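Local coordinates for protein beta-lactamase II (Erythrobacter litoralis, PDB 6V73) that probably hydrolyses beta-lactam antibiotics to substituted beta-amino acids, using zinc ions bound in its active site, at residues T67-E72 / H98-G103; A92-A97 / T115-L120; C184-G189 / I222-S227. All blocks are in the same frame, centred on the assembly; numbering follows the deposited sequence.

Interaction 1 (T67-E72 / H98-G103); sequences TAWTDE and HQDKMG. With ZN (zinc ion), chain B; ZN (zinc ion), chain C.
Asp100 lays its CB over one face of the six-membered ring of Trp69, with CB almost directly above the ring centre at 3.3 Å. The carboxylate beyond it is tilted 26° from the ring plane, and OD1 of Asp100 reaches one zinc ion at 2.5 Å. A chi1 of 47° turns CG and the carboxylate of Asp100 toward that metal, while the position of its backbone puts CB over the indole. Two hydrogen bonds accompany this CH-pi contact. NE2 of Gln99 donates to Trp69 O over 3.1 Å, nearly straight at 169°, in its own amide plane but from above the Trp69 carbonyl plane. Thr67 N donates to Lys101 O at 3.0 Å. Gly103 fits closely against the turn, its CA 3.3 Å from Trp69 O in a CA-H...O contact. Farther out, Thr67 OG1 bonds Ala68 O and Gly104 N, and Thr70 caps helix 71-85 through Gln73 N. His98, at the N-cap of helix 99-102, binds the other zinc ion through ND1 at 2.1 Å. His98 and Asp100 are the second histidine and the aspartate of the metallo-beta-lactamase HxHxD zinc motif, begun by His96, with Trp69 packed against the aspartate in the second shell.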
loop_
_atom_site.group_PDB
_atom_site.type_symbol
_atom_site.label_atom_id
_atom_site.label_comp_id
_atom_site.label_asym_id
_atom_site.label_seq_id
_atom_site.Cartn_x
_atom_site.Cartn_y
_atom_site.Cartn_z
ATOM N N THR A 67 5.245 -16.820 -7.330
ATOM C CA THR A 67 4.586 -16.564 -8.600
ATOM C C THR A 67 4.807 -15.107 -9.002
ATOM O O THR A 67 5.469 -14.339 -8.310
ATOM C CB THR A 67 3.094 -16.892 -8.523
ATOM O OG1 THR A 67 2.409 -15.885 -7.769
ATOM C CG2 THR A 67 2.866 -18.247 -7.880
ATOM N N ALA A 68 4.296 -14.725 -10.157
ATOM C CA ALA A 68 4.261 -13.313 -10.507
ATOM C C ALA A 68 3.003 -12.703 -9.895
ATOM O O ALA A 68 2.317 -13.340 -9.089
ATOM C CB ALA A 68 4.313 -13.143 -12.021
ATOM N N TRP A 69 2.658 -11.472 -10.287
ATOM C CA TRP A 69 1.469 -10.847 -9.703
ATOM C C TRP A 69 0.175 -11.518 -10.166
ATOM O O TRP A 69 -0.796 -11.554 -9.407
ATOM C CB TRP A 69 1.410 -9.357 -10.048
ATOM C CG TRP A 69 2.450 -8.469 -9.408
ATOM C CD1 TRP A 69 3.669 -8.124 -9.926
ATOM C CD2 TRP A 69 2.327 -7.764 -8.164
ATOM N NE1 TRP A 69 4.327 -7.274 -9.061
ATOM C CE2 TRP A 69 3.526 -7.036 -7.973
ATOM C CE3 TRP A 69 1.329 -7.691 -7.183
ATOM C CZ2 TRP A 69 3.757 -6.241 -6.833
ATOM C CZ3 TRP A 69 1.562 -6.887 -6.037
ATOM C CH2 TRP A 69 2.764 -6.171 -5.887
ATOM N N THR A 70 0.135 -12.036 -11.404
ATOM C CA THR A 70 -1.086 -12.529 -12.039
ATOM C C THR A 70 -0.872 -13.916 -12.634
ATOM O O THR A 70 0.259 -14.348 -12.882
ATOM C CB THR A 70 -1.557 -11.619 -13.184
ATOM O OG1 THR A 70 -0.556 -11.616 -14.216
ATOM C CG2 THR A 70 -1.786 -10.198 -12.697
ATOM N N ASP A 71 -1.989 -14.595 -12.911
ATOM C CA ASP A 71 -1.911 -15.876 -13.601
ATOM C C ASP A 71 -1.150 -15.730 -14.907
ATOM O O ASP A 71 -0.239 -16.507 -15.201
ATOM C CB ASP A 71 -3.311 -16.432 -13.874
ATOM C CG ASP A 71 -3.993 -16.944 -12.628
ATOM O OD1 ASP A 71 -5.213 -17.191 -12.698
ATOM O OD2 ASP A 71 -3.326 -17.089 -11.584
ATOM N N GLU A 72 -1.509 -14.713 -15.693
ATOM C CA GLU A 72 -0.924 -14.537 -17.013
ATOM C C GLU A 72 0.581 -14.320 -16.932
ATOM O O GLU A 72 1.340 -14.843 -17.755
ATOM C CB GLU A 72 -1.603 -13.367 -17.718
ATOM C CG GLU A 72 -0.796 -12.794 -18.858
ATOM C CD GLU A 72 -1.631 -11.959 -19.812
ATOM O OE1 GLU A 72 -2.557 -11.261 -19.341
ATOM O OE2 GLU A 72 -1.368 -12.006 -21.035
ATOM N N HIS A 98 0.483 -13.057 -0.046
ATOM C CA HIS A 98 0.185 -11.766 -0.658
ATOM C C HIS A 98 0.230 -11.939 -2.165
ATOM O O HIS A 98 0.835 -12.882 -2.686
ATOM C CB HIS A 98 1.166 -10.640 -0.240
ATOM C CG HIS A 98 0.845 -10.005 1.077
ATOM N ND1 HIS A 98 1.744 -9.208 1.751
ATOM C CD2 HIS A 98 -0.277 -10.045 1.843
ATOM C CE1 HIS A 98 1.196 -8.789 2.880
ATOM N NE2 HIS A 98 -0.029 -9.284 2.963
ATOM N N GLN A 99 -0.384 -10.992 -2.866
ATOM C CA GLN A 99 -0.616 -11.180 -4.291
ATOM C C GLN A 99 0.673 -11.188 -5.102
ATOM O O GLN A 99 0.745 -11.885 -6.120
ATOM C CB GLN A 99 -1.559 -10.114 -4.830
ATOM C CG GLN A 99 -2.077 -10.489 -6.198
ATOM C CD GLN A 99 -2.735 -9.334 -6.888
ATOM O OE1 GLN A 99 -3.333 -8.465 -6.247
ATOM N NE2 GLN A 99 -2.624 -9.302 -8.205
ATOM N N ASP A 100 1.693 -10.422 -4.700
ATOM C CA ASP A 100 2.926 -10.475 -5.481
ATOM C C ASP A 100 3.636 -11.823 -5.368
ATOM O O ASP A 100 4.443 -12.152 -6.244
ATOM C CB ASP A 100 3.880 -9.346 -5.082
ATOM C CG ASP A 100 4.044 -9.214 -3.591
ATOM O OD1 ASP A 100 5.111 -8.724 -3.166
ATOM O OD2 ASP A 100 3.105 -9.589 -2.847
ATOM N N LYS A 101 3.355 -12.616 -4.323
ATOM C CA LYS A 101 4.005 -13.909 -4.153
ATOM C C LYS A 101 3.125 -15.101 -4.523
ATOM O O LYS A 101 3.667 -16.147 -4.906
ATOM C CB LYS A 101 4.520 -14.074 -2.703
ATOM C CG LYS A 101 5.540 -12.991 -2.244
ATOM C CD LYS A 101 6.344 -12.477 -3.455
ATOM C CE LYS A 101 7.810 -12.386 -3.219
ATOM N NZ LYS A 101 8.483 -11.733 -4.363
ATOM N N MET A 102 1.793 -14.963 -4.456
ATOM C CA MET A 102 0.870 -16.061 -4.729
ATOM C C MET A 102 -0.204 -15.713 -5.759
ATOM O O MET A 102 -1.174 -16.469 -5.903
ATOM C CB MET A 102 0.180 -16.509 -3.434
ATOM C CG MET A 102 1.125 -17.103 -2.420
ATOM S SD MET A 102 0.297 -17.808 -0.976
ATOM C CE MET A 102 -0.713 -19.118 -1.659
ATOM N N GLY A 103 -0.078 -14.580 -6.456
ATOM C CA GLY A 103 -1.126 -14.162 -7.373
ATOM C C GLY A 103 -1.384 -15.125 -8.524
ATOM O O GLY A 103 -2.510 -15.202 -9.020
HETATM ZN ZN ZN B . 3.784 -9.230 1.246
HETATM ZN ZN ZN C . 5.979 -7.715 -1.088
#

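Interaction 2 (A92-A97 / T115-L120); sequences AVVTHA and TWAHPL. With ZN (zinc ion), chain B.
Val94 presses CG2 against CB of Ala117, the two carbons 3.4 Å apart next to the pairing of two parallel strands. Val94 owes this touch to a chi1 of -65°, which leaves CG2 between its backbone N and carbonyl carbon and brings the methyl group across to the neighbouring strand. The close part of the contact lies just before it in sequence, where Ala92 pairs with Thr115 and Val93 with Trp116. Val94 N donates to Trp116 O over 3.1 Å, almost in line with the carbonyl at a C=O...donor angle of 172°. The bond from Trp116 N to Ala92 O is short, at 2.9 Å, but weak because it is bent to 122° at the hydrogen. That same oxygen lies in the plane of the Trp116 indole at its edge, 3.6 Å from CD1, and also receives a CA-H...O contact from Thr115.

Beyond Ala117 the segments diverge, and water takes over from direct bonding. One water molecule donates to Val94 O at 2.7 Å and accepts from His118 N at 2.8 Å, linking the two backbones as segment 115-120 turns into helix 119-124. His118 caps that helix, its ND1 accepting from Leu120 N in the ring plane. Segment 92-97 runs on to His96, whose NE2 binds a zinc ion together with His98 and His165.

Strand 89-93 lies between strands 61-65 and 114-117, all parallel, in the larger sheet of the metallo-beta-lactamase fold, and helices 99-102 and 105-110 connect it to 114-117 in a beta-alpha-beta crossover. Helix 105-110 packs on the face bearing Ala92 and Thr115, through Leu108 and Met105, while helix 147-153 meets the indole of Trp116 through Glu148, Ala149, Ser152 and Leu153.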
loop_
_atom_site.group_PDB
_atom_site.type_symbol
_atom_site.label_atom_id
_atom_site.label_comp_id
_atom_site.label_asym_id
_atom_site.label_seq_id
_atom_site.Cartn_x
_atom_site.Cartn_y
_atom_site.Cartn_z
ATOM N N ALA A 92 7.031 -25.514 -7.016
ATOM C CA ALA A 92 7.053 -24.107 -6.666
ATOM C C ALA A 92 6.828 -23.966 -5.170
ATOM O O ALA A 92 6.093 -24.754 -4.563
ATOM C CB ALA A 92 5.988 -23.328 -7.435
ATOM N N VAL A 93 7.482 -22.964 -4.578
ATOM C CA VAL A 93 7.262 -22.586 -3.188
ATOM C C VAL A 93 7.007 -21.087 -3.141
ATOM O O VAL A 93 7.625 -20.324 -3.892
ATOM C CB VAL A 93 8.454 -22.983 -2.286
ATOM C CG1 VAL A 93 9.758 -22.429 -2.831
ATOM C CG2 VAL A 93 8.222 -22.524 -0.848
ATOM N N VAL A 94 6.072 -20.667 -2.287
ATOM C CA VAL A 94 5.663 -19.269 -2.190
ATOM C C VAL A 94 5.966 -18.765 -0.786
ATOM O O VAL A 94 5.827 -19.507 0.191
ATOM C CB VAL A 94 4.170 -19.090 -2.550
ATOM C CG1 VAL A 94 3.930 -19.447 -4.024
ATOM C CG2 VAL A 94 3.294 -19.943 -1.657
ATOM N N THR A 95 6.397 -17.505 -0.684
ATOM C CA THR A 95 7.001 -17.038 0.558
ATOM C C THR A 95 6.025 -16.374 1.528
ATOM O O THR A 95 6.411 -16.143 2.677
ATOM C CB THR A 95 8.171 -16.088 0.268
ATOM O OG1 THR A 95 7.837 -15.180 -0.786
ATOM C CG2 THR A 95 9.362 -16.905 -0.190
ATOM N N HIS A 96 4.786 -16.067 1.103
ATOM C CA HIS A 96 3.660 -15.760 1.992
ATOM C C HIS A 96 2.411 -15.407 1.187
ATOM O O HIS A 96 2.457 -15.323 -0.044
ATOM C CB HIS A 96 3.965 -14.611 2.968
ATOM C CG HIS A 96 4.290 -13.315 2.297
ATOM N ND1 HIS A 96 5.530 -13.049 1.761
ATOM C CD2 HIS A 96 3.539 -12.207 2.082
ATOM C CE1 HIS A 96 5.527 -11.832 1.241
ATOM N NE2 HIS A 96 4.333 -11.301 1.425
ATOM N N ALA A 97 1.296 -15.170 1.882
ATOM C CA ALA A 97 -0.014 -15.044 1.239
ATOM C C ALA A 97 -0.303 -13.585 0.885
ATOM O O ALA A 97 -1.216 -12.953 1.409
ATOM C CB ALA A 97 -1.107 -15.608 2.137
ATOM N N THR A 115 2.821 -27.432 -5.704
ATOM C CA THR A 115 3.030 -26.162 -5.026
ATOM C C THR A 115 3.048 -26.367 -3.516
ATOM O O THR A 115 2.351 -27.239 -2.982
ATOM C CB THR A 115 1.936 -25.139 -5.426
ATOM O OG1 THR A 115 0.621 -25.633 -5.100
ATOM C CG2 THR A 115 2.014 -24.869 -6.929
ATOM N N TRP A 116 3.844 -25.527 -2.841
ATOM C CA TRP A 116 4.277 -25.673 -1.456
ATOM C C TRP A 116 4.240 -24.315 -0.764
ATOM O O TRP A 116 4.755 -23.336 -1.307
ATOM C CB TRP A 116 5.726 -26.205 -1.370
ATOM C CG TRP A 116 5.904 -27.602 -1.820
ATOM C CD1 TRP A 116 6.150 -28.027 -3.090
ATOM C CD2 TRP A 116 5.857 -28.775 -1.004
ATOM N NE1 TRP A 116 6.247 -29.393 -3.121
ATOM C CE2 TRP A 116 6.067 -29.879 -1.852
ATOM C CE3 TRP A 116 5.643 -28.999 0.362
ATOM C CZ2 TRP A 116 6.072 -31.195 -1.383
ATOM C CZ3 TRP A 116 5.649 -30.308 0.827
ATOM C CH2 TRP A 116 5.858 -31.386 -0.043
ATOM N N ALA A 117 3.667 -24.251 0.441
ATOM C CA ALA A 117 3.768 -23.036 1.248
ATOM C C ALA A 117 3.731 -23.384 2.730
ATOM O O ALA A 117 3.389 -24.507 3.125
ATOM C CB ALA A 117 2.649 -22.035 0.942
ATOM N N HIS A 118 4.107 -22.396 3.541
ATOM C CA HIS A 118 3.919 -22.482 4.981
ATOM C C HIS A 118 2.446 -22.762 5.285
ATOM O O HIS A 118 1.562 -22.214 4.614
ATOM C CB HIS A 118 4.359 -21.171 5.636
ATOM C CG HIS A 118 4.437 -21.221 7.136
ATOM N ND1 HIS A 118 3.322 -21.332 7.944
ATOM C CD2 HIS A 118 5.497 -21.121 7.975
ATOM C CE1 HIS A 118 3.694 -21.326 9.212
ATOM N NE2 HIS A 118 5.007 -21.189 9.258
ATOM N N PRO A 119 2.145 -23.615 6.274
ATOM C CA PRO A 119 0.723 -23.919 6.555
ATOM C C PRO A 119 -0.119 -22.675 6.811
ATOM O O PRO A 119 -1.289 -22.637 6.407
ATOM C CB PRO A 119 0.783 -24.830 7.794
ATOM C CG PRO A 119 2.190 -25.337 7.859
ATOM C CD PRO A 119 3.083 -24.377 7.123
ATOM N N LEU A 120 0.446 -21.644 7.455
ATOM C CA LEU A 120 -0.335 -20.440 7.707
ATOM C C LEU A 120 -0.633 -19.679 6.415
ATOM O O LEU A 120 -1.698 -19.060 6.304
ATOM C CB LEU A 120 0.381 -19.541 8.718
ATOM C CG LEU A 120 -0.390 -18.347 9.299
ATOM C CD1 LEU A 120 -1.704 -18.774 9.995
ATOM C CD2 LEU A 120 0.517 -17.589 10.272
HETATM ZN ZN ZN B . 3.784 -9.230 1.246
HETATM O O HOH W 1 4.783 -19.823 2.621
#

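Interaction 3 (C184-G189 / I222-S227); sequences CMIKAG and IAMSHS. With ZN (zinc ion), chain C.
Cys184 and His226 meet at a zinc ion, bound by SG of Cys184 at 2.3 Å and by NE2 of His226 at 2.1 Å. Asp100 completes the protein side of this Asp-Cys-His site, characteristic of the second zinc of subclass B1 enzymes. The sulfur stands oblique to the imidazole, 61° off the ring normal, and SG also lies 3.1 Å from OG of Ser225. CB of Ser225 sits over one face of the His226 ring, toward its rim, while ND1 of that ring bonds Pro50 O; together these would limit its rotation.

Ile186 brings the contact into apolar ground. Its CG2, anti to its backbone N, approaches CG2 of Ile222 at 4.1 Å and SD of Met224 at 4.2 Å, and its side chain crosses each of theirs at about a right angle. Met224, bent at chi2 (-149°) and chi3, places its thioether against the backbone of the other segment, SD 3.5 Å from C of Lys187. The lysine itself curls back over the turn: NZ donates to Cys184 O at 3.0 Å, in the carbonyl plane, and also bonds Leu194 O. At Ala188 the contact continues, with CB 3.4 Å from OG of Ser227.

No hydrogen bond joins the two segments directly, so the metal and side-chain packing carry the contact. The 184-189 loop follows strand 179-181, which pairs in parallel with strand 221-223. Helix 233-243 packs on Ile186, Ile222 and Met224, helix 205-215 reaches Ile186 through Phe212, and Phe46 of the second subunit meets the His226 ring edge-to-face.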
loop_
_atom_site.group_PDB
_atom_site.type_symbol
_atom_site.label_atom_id
_atom_site.label_comp_id
_atom_site.label_asym_id
_atom_site.label_seq_id
_atom_site.Cartn_x
_atom_site.Cartn_y
_atom_site.Cartn_z
ATOM N N CYS A 184 9.837 -10.520 1.079
ATOM C CA CYS A 184 9.423 -9.167 1.409
ATOM C C CYS A 184 9.833 -8.744 2.807
ATOM O O CYS A 184 9.688 -7.560 3.145
ATOM C CB CYS A 184 7.910 -9.030 1.276
ATOM S SG CYS A 184 7.264 -9.460 -0.346
ATOM N N MET A 185 10.345 -9.674 3.621
ATOM C CA MET A 185 10.838 -9.295 4.940
ATOM C C MET A 185 12.053 -8.385 4.836
ATOM O O MET A 185 12.199 -7.438 5.617
ATOM C CB MET A 185 11.182 -10.545 5.739
ATOM C CG MET A 185 11.941 -10.241 7.014
ATOM S SD MET A 185 12.230 -11.692 8.041
ATOM C CE MET A 185 13.475 -12.545 7.085
ATOM N N ILE A 186 12.937 -8.664 3.885
ATOM C CA ILE A 186 14.187 -7.937 3.732
ATOM C C ILE A 186 13.964 -6.805 2.749
ATOM O O ILE A 186 13.366 -7.005 1.679
ATOM C CB ILE A 186 15.312 -8.865 3.247
ATOM C CG1 ILE A 186 15.626 -9.932 4.293
ATOM C CG2 ILE A 186 16.547 -8.054 2.902
ATOM C CD1 ILE A 186 16.265 -9.396 5.579
ATOM N N LYS A 187 14.430 -5.613 3.111
ATOM C CA LYS A 187 14.355 -4.454 2.242
ATOM C C LYS A 187 15.767 -3.938 1.983
ATOM O O LYS A 187 16.737 -4.401 2.588
ATOM C CB LYS A 187 13.453 -3.373 2.854
ATOM C CG LYS A 187 12.076 -3.279 2.199
ATOM C CD LYS A 187 11.106 -4.345 2.693
ATOM C CE LYS A 187 9.876 -4.362 1.798
ATOM N NZ LYS A 187 8.668 -4.833 2.510
ATOM N N ALA A 188 15.877 -2.972 1.072
ATOM C CA ALA A 188 17.166 -2.638 0.485
ATOM C C ALA A 188 18.064 -1.916 1.490
ATOM O O ALA A 188 17.610 -1.371 2.495
ATOM C CB ALA A 188 16.971 -1.784 -0.768
ATOM N N GLY A 189 19.368 -1.916 1.195
ATOM C CA GLY A 189 20.348 -1.313 2.087
ATOM C C GLY A 189 20.179 0.181 2.285
ATOM O O GLY A 189 20.729 0.740 3.240
ATOM N N ILE A 222 22.297 -11.166 -1.349
ATOM C CA ILE A 222 21.014 -11.123 -0.656
ATOM C C ILE A 222 19.965 -10.611 -1.634
ATOM O O ILE A 222 19.979 -9.431 -2.007
ATOM C CB ILE A 222 21.061 -10.229 0.589
ATOM C CG1 ILE A 222 22.142 -10.704 1.573
ATOM C CG2 ILE A 222 19.675 -10.175 1.227
ATOM C CD1 ILE A 222 22.074 -12.154 1.941
ATOM N N ALA A 223 19.040 -11.482 -2.028
ATOM C CA ALA A 223 17.945 -11.103 -2.907
ATOM C C ALA A 223 16.683 -10.851 -2.094
ATOM O O ALA A 223 16.536 -11.335 -0.967
ATOM C CB ALA A 223 17.696 -12.188 -3.957
ATOM N N MET A 224 15.766 -10.080 -2.678
ATOM C CA MET A 224 14.524 -9.734 -1.990
ATOM C C MET A 224 13.456 -9.385 -3.018
ATOM O O MET A 224 13.730 -9.270 -4.215
ATOM C CB MET A 224 14.734 -8.576 -1.014
ATOM C CG MET A 224 14.944 -7.246 -1.701
ATOM S SD MET A 224 16.015 -6.153 -0.754
ATOM C CE MET A 224 17.641 -6.774 -1.178
ATOM N N SER A 225 12.233 -9.179 -2.523
ATOM C CA SER A 225 11.078 -9.097 -3.414
ATOM C C SER A 225 11.030 -7.800 -4.214
ATOM O O SER A 225 10.544 -7.798 -5.350
ATOM C CB SER A 225 9.783 -9.246 -2.621
ATOM O OG SER A 225 9.718 -10.506 -1.982
ATOM N N HIS A 226 11.471 -6.675 -3.647
ATOM C CA HIS A 226 11.088 -5.394 -4.234
ATOM C C HIS A 226 12.259 -4.498 -4.588
ATOM O O HIS A 226 12.040 -3.327 -4.919
ATOM C CB HIS A 226 10.103 -4.663 -3.314
ATOM C CG HIS A 226 8.801 -5.396 -3.144
ATOM N ND1 HIS A 226 7.937 -5.629 -4.193
ATOM C CD2 HIS A 226 8.238 -5.983 -2.061
ATOM C CE1 HIS A 226 6.890 -6.309 -3.760
ATOM N NE2 HIS A 226 7.046 -6.534 -2.470
ATOM N N SER A 227 13.481 -5.014 -4.578
ATOM C CA SER A 227 14.629 -4.280 -5.091
ATOM C C SER A 227 15.671 -5.295 -5.523
ATOM O O SER A 227 15.600 -6.463 -5.134
ATOM C CB SER A 227 15.198 -3.293 -4.052
ATOM O OG SER A 227 15.207 -3.841 -2.749
HETATM ZN ZN ZN C . 5.979 -7.715 -1.088
#

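Interactions 1 and 2 interleave along the chain, and interaction 3 follows them; all three converge on one dinuclear zinc site. Interactions 1 and 2 share the first ion, through His98 and His96; 1 and 3 share the second, where OD1 of Asp100 lies 3.0 Å from NE2 of His226. The centres of interactions 1 and 2 are about 12 Å apart, and CG of Met102 packs 3.3 Å from O of His96. Interactions 2 and 3, about 18 Å apart between centres, still touch where CE1 of His96 comes 3.3 Å from SG of Cys184. Lys101 adds a tie, its NZ making a weak hydrogen bond to OG of Ser225, so helix 99-102 touches both other contacts.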